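Local coordinates for EVE domain-containing protein (Pseudomonas syringae pv. tomato str. DC3000, PDB 2EVE) that is of unknown function, but carries an EVE domain, related to the PUA and ASCH folds, and so may bind RNA or modified nucleic acid bases, at residues E121-V126 / M135-E140; N107-G112 / A143-L148. All coordinates share one frame; numbering follows the deposited sequence.

Interaction 1 (E121-V126 / M135-E140)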
loop_
_atom_site.group_PDB
_atom_site.type_symbol
_atom_site.label_atom_id
_atom_site.label_comp_id
_atom_site.label_asym_id
_atom_site.label_seq_id
_atom_site.Cartn_x
_atom_site.Cartn_y
_atom_site.Cartn_z
ATOM N N GLU A 121 -4.280 -5.066 -17.177
ATOM C CA GLU A 121 -4.921 -6.370 -17.032
ATOM C C GLU A 121 -4.136 -7.359 -16.172
ATOM O O GLU A 121 -4.721 -8.261 -15.573
ATOM C CB GLU A 121 -5.187 -6.985 -18.408
ATOM C CG GLU A 121 -6.206 -6.221 -19.234
ATOM C CD GLU A 121 -6.499 -6.897 -20.559
ATOM O OE1 GLU A 121 -5.548 -7.114 -21.338
ATOM O OE2 GLU A 121 -7.679 -7.210 -20.818
ATOM N N GLN A 122 -2.819 -7.183 -16.106
ATOM C CA GLN A 122 -1.967 -8.075 -15.320
ATOM C C GLN A 122 -1.735 -7.586 -13.894
ATOM O O GLN A 122 -1.004 -8.213 -13.129
ATOM C CB GLN A 122 -0.617 -8.263 -16.015
ATOM C CG GLN A 122 -0.703 -9.011 -17.333
ATOM C CD GLN A 122 -1.245 -10.417 -17.167
ATOM O OE1 GLN A 122 -0.672 -11.233 -16.443
ATOM N NE2 GLN A 122 -2.356 -10.708 -17.836
ATOM N N LEU A 123 -2.355 -6.467 -13.539
ATOM C CA LEU A 123 -2.210 -5.920 -12.196
ATOM C C LEU A 123 -3.147 -6.687 -11.266
ATOM O O LEU A 123 -4.348 -6.766 -11.515
ATOM C CB LEU A 123 -2.574 -4.436 -12.200
ATOM C CG LEU A 123 -2.330 -3.663 -10.904
ATOM C CD1 LEU A 123 -0.833 -3.612 -10.599
ATOM C CD2 LEU A 123 -2.896 -2.262 -11.058
ATOM N N PRO A 124 -2.610 -7.268 -10.179
ATOM C CA PRO A 124 -3.452 -8.023 -9.244
ATOM C C PRO A 124 -4.712 -7.283 -8.795
ATOM O O PRO A 124 -5.765 -7.892 -8.610
ATOM C CB PRO A 124 -2.503 -8.302 -8.083
ATOM C CG PRO A 124 -1.190 -8.456 -8.770
ATOM C CD PRO A 124 -1.198 -7.308 -9.756
ATOM N N LEU A 125 -4.591 -5.970 -8.625
ATOM C CA LEU A 125 -5.700 -5.128 -8.186
ATOM C C LEU A 125 -6.971 -5.311 -9.008
ATOM O O LEU A 125 -8.077 -5.272 -8.466
ATOM C CB LEU A 125 -5.291 -3.650 -8.236
ATOM C CG LEU A 125 -6.292 -2.627 -7.689
ATOM C CD1 LEU A 125 -6.300 -2.708 -6.172
ATOM C CD2 LEU A 125 -5.908 -1.219 -8.134
ATOM N N VAL A 126 -6.814 -5.510 -10.313
ATOM C CA VAL A 126 -7.966 -5.664 -11.198
ATOM C C VAL A 126 -8.300 -7.108 -11.549
ATOM O O VAL A 126 -9.173 -7.357 -12.381
ATOM C CB VAL A 126 -7.764 -4.887 -12.521
ATOM C CG1 VAL A 126 -7.449 -3.429 -12.226
ATOM C CG2 VAL A 126 -6.657 -5.525 -13.345
HETATM N N MSE A 135 1.325 -5.064 -3.601
HETATM C CA MSE A 135 1.674 -5.701 -4.864
HETATM C C MSE A 135 2.682 -4.922 -5.684
HETATM O O MSE A 135 2.821 -3.707 -5.537
HETATM C CB MSE A 135 0.415 -5.837 -5.713
HETATM C CG MSE A 135 -0.147 -4.471 -6.115
HETATM SE SE MSE A 135 -1.899 -4.525 -6.919
HETATM C CE MSE A 135 -2.868 -4.964 -5.311
ATOM N N PRO A 136 3.397 -5.618 -6.574
ATOM C CA PRO A 136 4.377 -4.944 -7.422
ATOM C C PRO A 136 3.619 -4.266 -8.566
ATOM O O PRO A 136 2.490 -4.643 -8.883
ATOM C CB PRO A 136 5.258 -6.095 -7.913
ATOM C CG PRO A 136 4.290 -7.226 -8.012
ATOM C CD PRO A 136 3.460 -7.082 -6.750
ATOM N N VAL A 137 4.236 -3.252 -9.156
ATOM C CA VAL A 137 3.660 -2.528 -10.282
ATOM C C VAL A 137 4.804 -2.407 -11.284
ATOM O O VAL A 137 5.885 -1.940 -10.930
ATOM C CB VAL A 137 3.176 -1.108 -9.866
ATOM C CG1 VAL A 137 2.770 -0.307 -11.099
ATOM C CG2 VAL A 137 1.992 -1.216 -8.908
ATOM N N THR A 138 4.584 -2.849 -12.521
ATOM C CA THR A 138 5.635 -2.776 -13.532
ATOM C C THR A 138 5.835 -1.336 -13.980
ATOM O O THR A 138 4.983 -0.480 -13.740
ATOM C CB THR A 138 5.294 -3.617 -14.778
ATOM O OG1 THR A 138 4.178 -3.029 -15.457
ATOM C CG2 THR A 138 4.960 -5.046 -14.385
ATOM N N ALA A 139 6.964 -1.070 -14.625
ATOM C CA ALA A 139 7.253 0.271 -15.109
ATOM C C ALA A 139 6.184 0.699 -16.108
ATOM O O ALA A 139 5.792 1.864 -16.150
ATOM C CB ALA A 139 8.631 0.310 -15.765
ATOM N N GLU A 140 5.707 -0.254 -16.908
ATOM C CA GLU A 140 4.684 0.035 -17.906
ATOM C C GLU A 140 3.354 0.375 -17.247
ATOM O O GLU A 140 2.661 1.301 -17.671
ATOM C CB GLU A 140 4.486 -1.156 -18.850
ATOM C CG GLU A 140 5.774 -1.771 -19.369
ATOM C CD GLU A 140 6.273 -2.900 -18.482
ATOM O OE1 GLU A 140 5.726 -4.024 -18.575
ATOM O OE2 GLU A 140 7.202 -2.661 -17.684
#

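Interaction 2 (N107-G112 / A143-L148)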
loop_
_atom_site.group_PDB
_atom_site.type_symbol
_atom_site.label_atom_id
_atom_site.label_comp_id
_atom_site.label_asym_id
_atom_site.label_seq_id
_atom_site.Cartn_x
_atom_site.Cartn_y
_atom_site.Cartn_z
ATOM N N ASN A 107 -8.003 14.162 -8.103
ATOM C CA ASN A 107 -9.111 13.246 -8.321
ATOM C C ASN A 107 -8.637 11.800 -8.209
ATOM O O ASN A 107 -7.660 11.403 -8.843
ATOM C CB ASN A 107 -9.721 13.489 -9.704
ATOM C CG ASN A 107 -10.376 14.854 -9.820
ATOM O OD1 ASN A 107 -11.368 15.137 -9.151
ATOM N ND2 ASN A 107 -9.817 15.710 -10.669
ATOM N N VAL A 108 -9.328 11.018 -7.389
ATOM C CA VAL A 108 -8.971 9.621 -7.204
ATOM C C VAL A 108 -9.217 8.830 -8.490
ATOM O O VAL A 108 -10.180 9.089 -9.212
ATOM C CB VAL A 108 -9.797 8.994 -6.049
ATOM C CG1 VAL A 108 -9.555 7.494 -5.980
ATOM C CG2 VAL A 108 -9.415 9.647 -4.724
ATOM N N LEU A 109 -8.324 7.888 -8.786
ATOM C CA LEU A 109 -8.469 7.041 -9.968
ATOM C C LEU A 109 -9.248 5.818 -9.509
ATOM O O LEU A 109 -8.683 4.887 -8.934
ATOM C CB LEU A 109 -7.099 6.624 -10.512
ATOM C CG LEU A 109 -6.246 7.742 -11.117
ATOM C CD1 LEU A 109 -4.891 7.189 -11.542
ATOM C CD2 LEU A 109 -6.970 8.346 -12.315
ATOM N N GLY A 110 -10.554 5.840 -9.761
ATOM C CA GLY A 110 -11.425 4.755 -9.348
ATOM C C GLY A 110 -11.063 3.361 -9.819
ATOM O O GLY A 110 -10.486 3.176 -10.889
ATOM N N LEU A 111 -11.416 2.375 -9.005
ATOM C CA LEU A 111 -11.150 0.982 -9.319
ATOM C C LEU A 111 -11.790 0.597 -10.651
ATOM O O LEU A 111 -11.159 -0.044 -11.492
ATOM C CB LEU A 111 -11.689 0.084 -8.205
ATOM C CG LEU A 111 -11.566 -1.427 -8.413
ATOM C CD1 LEU A 111 -10.103 -1.830 -8.500
ATOM C CD2 LEU A 111 -12.251 -2.145 -7.260
ATOM N N GLY A 112 -13.046 0.992 -10.837
ATOM C CA GLY A 112 -13.741 0.675 -12.074
ATOM C C GLY A 112 -13.033 1.254 -13.282
ATOM O O GLY A 112 -12.950 0.618 -14.336
ATOM N N ALA A 143 3.640 3.897 -15.586
ATOM C CA ALA A 143 3.542 4.971 -16.567
ATOM C C ALA A 143 2.109 5.119 -17.065
ATOM O O ALA A 143 1.628 6.232 -17.277
ATOM C CB ALA A 143 4.477 4.693 -17.740
ATOM N N ALA A 144 1.422 3.994 -17.248
ATOM C CA ALA A 144 0.046 4.020 -17.724
ATOM C C ALA A 144 -0.870 4.721 -16.730
ATOM O O ALA A 144 -1.746 5.495 -17.117
ATOM C CB ALA A 144 -0.448 2.599 -17.978
ATOM N N ILE A 145 -0.672 4.446 -15.446
ATOM C CA ILE A 145 -1.497 5.065 -14.423
ATOM C C ILE A 145 -1.194 6.558 -14.306
ATOM O O ILE A 145 -2.108 7.369 -14.153
ATOM C CB ILE A 145 -1.310 4.352 -13.064
ATOM C CG1 ILE A 145 -1.915 2.947 -13.156
ATOM C CG2 ILE A 145 -1.982 5.143 -11.949
ATOM C CD1 ILE A 145 -1.593 2.043 -11.994
ATOM N N LEU A 146 0.078 6.932 -14.398
ATOM C CA LEU A 146 0.431 8.345 -14.321
ATOM C C LEU A 146 -0.225 9.100 -15.477
ATOM O O LEU A 146 -0.695 10.225 -15.306
ATOM C CB LEU A 146 1.948 8.543 -14.375
ATOM C CG LEU A 146 2.779 8.096 -13.170
ATOM C CD1 LEU A 146 4.232 8.482 -13.399
ATOM C CD2 LEU A 146 2.255 8.744 -11.892
ATOM N N ALA A 147 -0.261 8.476 -16.651
ATOM C CA ALA A 147 -0.867 9.099 -17.822
ATOM C C ALA A 147 -2.369 9.287 -17.626
ATOM O O ALA A 147 -2.959 10.221 -18.167
ATOM C CB ALA A 147 -0.600 8.254 -19.066
ATOM N N LEU A 148 -2.987 8.395 -16.855
ATOM C CA LEU A 148 -4.419 8.486 -16.592
ATOM C C LEU A 148 -4.751 9.726 -15.773
ATOM O O LEU A 148 -5.868 10.235 -15.835
ATOM C CB LEU A 148 -4.916 7.240 -15.852
ATOM C CG LEU A 148 -5.098 5.959 -16.664
ATOM C CD1 LEU A 148 -5.583 4.849 -15.743
ATOM C CD2 LEU A 148 -6.104 6.193 -17.790
#

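Interaction 1 (E121-V126 / M135-E140)
Met135, present as selenomethionine, pushes its long side chain out from strand 134-137 into a hollow made by Leu123, Pro124 and Leu125. Its selenium is the bump. Leu123 CD1 lies 3.9 Å from Met135 SE on one flank, and Pro124 CB adds a further wall. Leu125 CB closes to 3.7 Å of Met135 SE. The floor of the hollow is backbone, for Leu125 N lies 3.5 Å from Met135 SE. An unbranched, flexible residue suits this job: with CG set between its backbone N and carbonyl carbon (chi1 65°) the chain first reaches across, then bends at its last torsion (chi3 72°), which brings CE in beside the backbone N and CB of Leu125. Taken as whole side chains, both leucines cross the methionine at about a right angle, whereas the puckered ring of Pro124 slides past it in the opposite direction.

A second, shallower fit lies beside the first. Leu123 CD1 also rests 3.9 Å from Pro136 O, and meets Val137 CG2 at 4.1 Å; the branched valine is a compact partner for that methyl. Pro124 also begins the 3-10 turn 124-126, closed by Val126 N bonding to Leu123 O, and this turn shapes the hollow. Within the sheet, Met135 and Val137 bond through their backbones to Leu5 and Tyr3 of the adjacent strand 3-8, while Leu125 reaches on to Leu111 and Leu114. The arrangement is that of a loop packed by apolar side chains over the edge strand of the mixed sheet in the PUA-related EVE domain.

Interaction 2 (N107-G112 / A143-L148)
Leu109 carries the strand side of this contact alone, sending its two methyls to separate places on helix 139-149. CD1 makes the tight part: it lies 3.6 Å from Ile145 CG2, and the backbone of the same residue is close behind, with Ile145 O at 3.8 Å from Leu109 CD1. The side chains of Leu109 and Ile145 meet at a slant, methyl against methyl. Ile145 can offer CG2 here because that branch stands anti to its backbone N (chi1 -69°, measured to CG1), leaving the longer CG1 arm to extend elsewhere. A beta-branched residue thus serves two directions at once, and its other neighbours, Phe48, Ile59 and Leu120, continue the apolar interior around it.

The second methyl has a looser fit. Leu109 CD2 is 4.2 Å from Leu148 CB and 4.1 Å from Leu148 O, one turn further along the helix, so Leu148 meets it with the root of its side chain. Leu148 also packs on Tyr113 and Leu114 of the short helix 111-115, yet it remains partly exposed and marks the side of the contact that opens toward solvent. On its outer side the helix carries the small, exposed Ala143 and Ala147. The nearest CA atoms, those of Leu109 and Leu148, are still 7.9 Å apart, a separation spanned by side chains.

Leu109 is held in the sheet by backbone bonding with Ile59, just before Gly110 occupies the N-cap position of helix 111-115. What results is a helix-on-sheet contact of an alpha-beta fold, in which the C-terminal helix of the EVE domain lays its apolar face against the end of strand 95-110.

Both contacts are largely buried and apolar, and both involve the chain's last helix, 139-149, though differently. Interaction 1 touches the strand leading into that helix, whereas interaction 2 uses a later part of the helix itself. The first is broader, burying 219 Å² against 124 Å², and centres on one flexible selenomethionine; the second depends on a single leucine reaching between two turns. They join where Leu125 CG packs 4.0 Å from Leu111 CD1. Leu111 belongs to segment 107-112 but does not touch the helix; it lines the pocket holding the bound tris-hydroxymethyl-methyl-ammonium. Because Leu125 packs against it, interaction 1 lies nearer the ligand.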